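Local atomic coordinates of foldase protein PrsA (Bacillus subtilis, PDB entry 4WO7), a protein that assists the folding of secreted proteins outside the cell after translocation and has peptidyl-prolyl cis-trans isomerase activity not essential for this function in vivo. Residues E56-L61 with V88-L92; T94-K99 with L228-V234. All coordinates share one frame; numbering follows the deposited sequence.

Overall arrangement
Contact 1 and contact 2 are both built on helix 81-101, with their centres about 14 Å apart. Contact 1 lays helix 54-67 across its middle; contact 2, further along, brings in L228 and the start of helix 231-244. One salt bridge joins them directly, E56 OE1 of contact 1 lying 2.8 Å from K96 NZ on the segment of contact 2. Along the chain contact 1 closes before contact 2 opens, and contact 2 spans 128 residues that include the four-stranded sheet of the parvulin-type isomerase domain. The pair illustrates how one long helix can receive a neighbour close in sequence and another from far along the chain, bringing the C-terminal helices back to the N-terminal ones.

Contact 1 (E56-L61 with V88-L92); sequences EIDNKL and VKYEL
The carboxylate of E91 turns OE1 to K60, whose CD, CE and NZ all lie on one side of its plane, well out of it; the two side chains cross at about a right angle. K60 NZ stays 4.1 Å from E91 OE1, too far for a salt bridge; a weak bond from Y64 OH also reaches that oxygen, while E63 offers K60 a long, weak ion pair. Bending at chi2 (-61°) carries K60 past L92, whose CD2 packs 3.6 Å from K60 CG. The other branch of L92 covers the backbone at E56 and I57, with CD1 3.7 Å from I57 CA. V88 spreads its methyls: CG1, anti to its own backbone N, meets I57 O and K60 CB, and CG2 lies 3.9 Å from L61 CD1. With an alanine here in place of K60, L92 CD2 would probably be less covered and the E91 carboxylate would lose a nearby positive charge. The axes of segments 56-61 and 88-92 approach to 9.5 Å and run nearly perpendicular, at 99°. V52, in the loop before helix 54-67, touches both I57 and L92, while Y90 packs on helix 21-49 and K89 forms a salt bridge with its D47.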
loop_
_atom_site.group_PDB
_atom_site.type_symbol
_atom_site.label_atom_id
_atom_site.label_comp_id
_atom_site.label_asym_id
_atom_site.label_seq_id
_atom_site.Cartn_x
_atom_site.Cartn_y
_atom_site.Cartn_z
ATOM N N GLU A 56 13.923 -17.380 22.024
ATOM C CA GLU A 56 12.694 -16.735 21.593
ATOM C C GLU A 56 12.785 -16.226 20.156
ATOM O O GLU A 56 11.831 -16.335 19.386
ATOM C CB GLU A 56 12.369 -15.592 22.549
ATOM C CG GLU A 56 12.064 -16.074 23.958
ATOM C CD GLU A 56 11.900 -14.941 24.949
ATOM O OE1 GLU A 56 10.752 -14.511 25.180
ATOM O OE2 GLU A 56 12.923 -14.494 25.508
ATOM N N ILE A 57 13.935 -15.656 19.808
ATOM C CA ILE A 57 14.145 -15.098 18.476
ATOM C C ILE A 57 13.997 -16.144 17.377
ATOM O O ILE A 57 13.274 -15.932 16.404
ATOM C CB ILE A 57 15.545 -14.438 18.363
ATOM C CG1 ILE A 57 15.582 -13.151 19.190
ATOM C CG2 ILE A 57 15.905 -14.127 16.906
ATOM C CD1 ILE A 57 16.968 -12.551 19.357
ATOM N N ASP A 58 14.685 -17.268 17.536
ATOM C CA ASP A 58 14.677 -18.323 16.529
ATOM C C ASP A 58 13.271 -18.880 16.282
ATOM O O ASP A 58 12.912 -19.170 15.146
ATOM C CB ASP A 58 15.638 -19.441 16.944
ATOM C CG ASP A 58 17.097 -19.064 16.727
ATOM O OD1 ASP A 58 17.407 -17.853 16.744
ATOM O OD2 ASP A 58 17.936 -19.974 16.553
ATOM N N ASN A 59 12.482 -19.029 17.341
ATOM C CA ASN A 59 11.111 -19.532 17.218
ATOM C C ASN A 59 10.205 -18.719 16.287
ATOM O O ASN A 59 9.473 -19.291 15.476
ATOM C CB ASN A 59 10.472 -19.611 18.607
ATOM C CG ASN A 59 11.037 -20.747 19.441
ATOM O OD1 ASN A 59 11.993 -21.409 19.035
ATOM N ND2 ASN A 59 10.470 -20.961 20.621
ATOM N N LYS A 60 10.244 -17.395 16.399
ATOM C CA LYS A 60 9.396 -16.550 15.561
ATOM C C LYS A 60 10.042 -16.427 14.175
ATOM O O LYS A 60 9.362 -16.154 13.187
ATOM C CB LYS A 60 9.187 -15.175 16.197
ATOM C CG LYS A 60 7.713 -14.724 16.270
ATOM C CD LYS A 60 6.997 -14.586 14.933
ATOM C CE LYS A 60 5.510 -14.298 15.163
ATOM N NZ LYS A 60 4.766 -13.978 13.914
ATOM N N LEU A 61 11.360 -16.621 14.118
ATOM C CA LEU A 61 12.092 -16.671 12.849
ATOM C C LEU A 61 11.680 -17.892 12.034
ATOM O O LEU A 61 11.578 -17.831 10.808
ATOM C CB LEU A 61 13.606 -16.692 13.090
ATOM C CG LEU A 61 14.509 -16.494 11.865
ATOM C CD1 LEU A 61 14.475 -15.068 11.323
ATOM C CD2 LEU A 61 15.936 -16.907 12.233
ATOM N N VAL A 88 13.227 -9.264 13.804
ATOM C CA VAL A 88 12.412 -10.214 14.538
ATOM C C VAL A 88 12.441 -9.875 16.021
ATOM O O VAL A 88 11.415 -9.947 16.697
ATOM C CB VAL A 88 12.889 -11.661 14.296
ATOM C CG1 VAL A 88 12.299 -12.621 15.332
ATOM C CG2 VAL A 88 12.531 -12.100 12.879
ATOM N N LYS A 89 13.618 -9.515 16.526
ATOM C CA LYS A 89 13.749 -9.142 17.925
ATOM C C LYS A 89 12.870 -7.933 18.216
ATOM O O LYS A 89 12.221 -7.861 19.257
ATOM C CB LYS A 89 15.207 -8.844 18.290
ATOM C CG LYS A 89 15.384 -8.476 19.760
ATOM C CD LYS A 89 16.830 -8.221 20.145
ATOM C CE LYS A 89 16.936 -7.989 21.643
ATOM N NZ LYS A 89 18.297 -7.584 22.076
ATOM N N TYR A 90 12.844 -6.993 17.276
ATOM C CA TYR A 90 12.032 -5.795 17.422
ATOM C C TYR A 90 10.545 -6.133 17.473
ATOM O O TYR A 90 9.823 -5.597 18.312
ATOM C CB TYR A 90 12.320 -4.810 16.288
ATOM C CG TYR A 90 11.447 -3.576 16.308
ATOM C CD1 TYR A 90 11.383 -2.765 17.433
ATOM C CD2 TYR A 90 10.709 -3.204 15.193
ATOM C CE1 TYR A 90 10.590 -1.636 17.456
ATOM C CE2 TYR A 90 9.920 -2.065 15.203
ATOM C CZ TYR A 90 9.868 -1.288 16.338
ATOM O OH TYR A 90 9.085 -0.158 16.367
ATOM N N GLU A 91 10.083 -7.028 16.601
ATOM C CA GLU A 91 8.680 -7.432 16.631
ATOM C C GLU A 91 8.337 -8.106 17.964
ATOM O O GLU A 91 7.304 -7.814 18.567
ATOM C CB GLU A 91 8.336 -8.370 15.469
ATOM C CG GLU A 91 6.839 -8.673 15.382
ATOM C CD GLU A 91 6.472 -9.574 14.214
ATOM O OE1 GLU A 91 7.126 -10.625 14.037
ATOM O OE2 GLU A 91 5.517 -9.238 13.482
ATOM N N LEU A 92 9.201 -9.007 18.420
ATOM C CA LEU A 92 8.957 -9.721 19.670
ATOM C C LEU A 92 8.908 -8.742 20.841
ATOM O O LEU A 92 8.104 -8.906 21.758
ATOM C CB LEU A 92 10.027 -10.791 19.921
ATOM C CG LEU A 92 10.069 -11.993 18.968
ATOM C CD1 LEU A 92 11.276 -12.881 19.249
ATOM C CD2 LEU A 92 8.794 -12.815 19.066
#

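Contact 2 (T94-K99 with L228-V234); sequences TQKAAK and LNDNAAV
T94 meets V234 first: V234 CG1 lies 3.8 Å from T94 CB and also touches the backbone oxygen of T94. The hydroxyl of T94 does not serve this contact; it bonds back to its own helix, at Y90 O and E91 O. One residue on, Q95 supplies the polar link. Its chain bends at chi2 (-74°), and NE2 donates to L228 O over 3.2 Å, with an angle of 155° at the hydrogen. The acceptor lies close to the plane of the Q95 amide, whereas the donor is tilted 20° from the plane of the L228 carbonyl. The same amide has apolar company: OE1 sits 3.8 Å from L228 CD2, and NE2 lies near V234 CG2. A98 offers just a methyl, yet this is where the CA atoms come nearest, that of A98 being 5.3 Å from that of V234. A98 CB packs 3.7 Å from L228 CD2, with V234 CG1 a little further off. K99 then runs extended across L228 at about a right angle, its CE 3.8 Å from L228 CD1, so that aliphatic carbons of the lysine cover the CD1 branch of the leucine. Between L228 and V234 the chain turns, and D230 N-caps helix 231-244 through a weak bond to A232 N. The contact thus sets the turn between helices 216-228 and 231-244, with the residues on both sides of it, against helix 81-101, where T94 and A97 touch both V238 of helix 231-244 and L46 of helix 21-49, a packing of N-terminal with C-terminal helices.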
loop_
_atom_site.group_PDB
_atom_site.type_symbol
_atom_site.label_atom_id
_atom_site.label_comp_id
_atom_site.label_asym_id
_atom_site.label_seq_id
_atom_site.Cartn_x
_atom_site.Cartn_y
_atom_site.Cartn_z
ATOM N N THR A 94 8.030 -5.436 20.677
ATOM C CA THR A 94 6.805 -4.647 20.574
ATOM C C THR A 94 5.601 -5.509 20.959
ATOM O O THR A 94 4.575 -5.006 21.421
ATOM C CB THR A 94 6.608 -4.075 19.152
ATOM O OG1 THR A 94 6.657 -5.142 18.197
ATOM C CG2 THR A 94 7.700 -3.058 18.822
ATOM N N GLN A 95 5.742 -6.816 20.765
ATOM C CA GLN A 95 4.696 -7.760 21.137
ATOM C C GLN A 95 4.606 -7.870 22.656
ATOM O O GLN A 95 3.517 -7.875 23.235
ATOM C CB GLN A 95 4.975 -9.130 20.520
ATOM C CG GLN A 95 4.575 -9.231 19.069
ATOM C CD GLN A 95 3.077 -9.308 18.891
ATOM O OE1 GLN A 95 2.419 -10.212 19.411
ATOM N NE2 GLN A 95 2.521 -8.332 18.189
ATOM N N LYS A 96 5.765 -7.961 23.295
ATOM C CA LYS A 96 5.832 -8.098 24.740
ATOM C C LYS A 96 5.332 -6.819 25.396
ATOM O O LYS A 96 4.643 -6.862 26.416
ATOM C CB LYS A 96 7.252 -8.441 25.198
ATOM C CG LYS A 96 7.605 -9.913 25.015
ATOM C CD LYS A 96 8.911 -10.274 25.702
ATOM C CE LYS A 96 9.031 -11.774 25.895
ATOM N NZ LYS A 96 10.289 -12.130 26.602
ATOM N N ALA A 97 5.689 -5.682 24.803
ATOM C CA ALA A 97 5.229 -4.388 25.282
ATOM C C ALA A 97 3.712 -4.307 25.204
ATOM O O ALA A 97 3.067 -3.827 26.133
ATOM C CB ALA A 97 5.853 -3.259 24.469
ATOM N N ALA A 98 3.146 -4.779 24.096
ATOM C CA ALA A 98 1.700 -4.754 23.897
ATOM C C ALA A 98 0.939 -5.660 24.870
ATOM O O ALA A 98 -0.129 -5.303 25.362
ATOM C CB ALA A 98 1.375 -5.159 22.473
ATOM N N LYS A 99 1.488 -6.836 25.137
ATOM C CA LYS A 99 0.854 -7.763 26.067
ATOM C C LYS A 99 0.764 -7.160 27.468
ATOM O O LYS A 99 -0.248 -7.313 28.149
ATOM C CB LYS A 99 1.599 -9.097 26.089
ATOM C CG LYS A 99 1.201 -10.024 24.948
ATOM C CD LYS A 99 2.174 -11.178 24.783
ATOM C CE LYS A 99 1.794 -12.043 23.590
ATOM N NZ LYS A 99 2.750 -13.162 23.392
ATOM N N LEU A 228 -3.375 -7.993 18.944
ATOM C CA LEU A 228 -1.933 -8.114 18.748
ATOM C C LEU A 228 -1.533 -8.117 17.271
ATOM O O LEU A 228 -0.363 -7.900 16.946
ATOM C CB LEU A 228 -1.415 -9.375 19.447
ATOM C CG LEU A 228 -1.327 -9.219 20.970
ATOM C CD1 LEU A 228 -1.125 -10.562 21.661
ATOM C CD2 LEU A 228 -0.199 -8.261 21.346
ATOM N N ASN A 229 -2.493 -8.370 16.384
ATOM C CA ASN A 229 -2.228 -8.360 14.946
ATOM C C ASN A 229 -2.711 -7.070 14.281
ATOM O O ASN A 229 -2.713 -6.959 13.055
ATOM C CB ASN A 229 -2.871 -9.579 14.286
ATOM C CG ASN A 229 -2.228 -10.880 14.733
ATOM O OD1 ASN A 229 -1.286 -11.371 14.113
ATOM N ND2 ASN A 229 -2.736 -11.443 15.824
ATOM N N ASP A 230 -3.120 -6.106 15.101
ATOM C CA ASP A 230 -3.427 -4.760 14.631
ATOM C C ASP A 230 -2.267 -3.875 15.064
ATOM O O ASP A 230 -2.101 -3.593 16.250
ATOM C CB ASP A 230 -4.752 -4.253 15.203
ATOM C CG ASP A 230 -5.004 -2.792 14.879
ATOM O OD1 ASP A 230 -4.582 -2.345 13.792
ATOM O OD2 ASP A 230 -5.604 -2.087 15.718
ATOM N N ASN A 231 -1.463 -3.438 14.101
ATOM C CA ASN A 231 -0.227 -2.728 14.416
ATOM C C ASN A 231 -0.478 -1.370 15.066
ATOM O O ASN A 231 0.367 -0.863 15.802
ATOM C CB ASN A 231 0.634 -2.583 13.156
ATOM C CG ASN A 231 2.060 -2.162 13.470
ATOM O OD1 ASN A 231 2.536 -2.347 14.590
ATOM N ND2 ASN A 231 2.786 -1.718 12.449
ATOM N N ALA A 232 -1.642 -0.788 14.800
ATOM C CA ALA A 232 -2.015 0.471 15.435
ATOM C C ALA A 232 -2.173 0.254 16.937
ATOM O O ALA A 232 -1.788 1.097 17.749
ATOM C CB ALA A 232 -3.299 1.011 14.847
ATOM N N ALA A 233 -2.743 -0.892 17.292
ATOM C CA ALA A 233 -2.999 -1.229 18.687
ATOM C C ALA A 233 -1.680 -1.503 19.417
ATOM O O ALA A 233 -1.515 -1.175 20.594
ATOM C CB ALA A 233 -3.927 -2.446 18.782
ATOM N N VAL A 234 -0.744 -2.116 18.703
ATOM C CA VAL A 234 0.580 -2.387 19.249
ATOM C C VAL A 234 1.322 -1.076 19.525
ATOM O O VAL A 234 1.804 -0.851 20.635
ATOM C CB VAL A 234 1.418 -3.267 18.289
ATOM C CG1 VAL A 234 2.843 -3.445 18.820
ATOM C CG2 VAL A 234 0.768 -4.634 18.114
#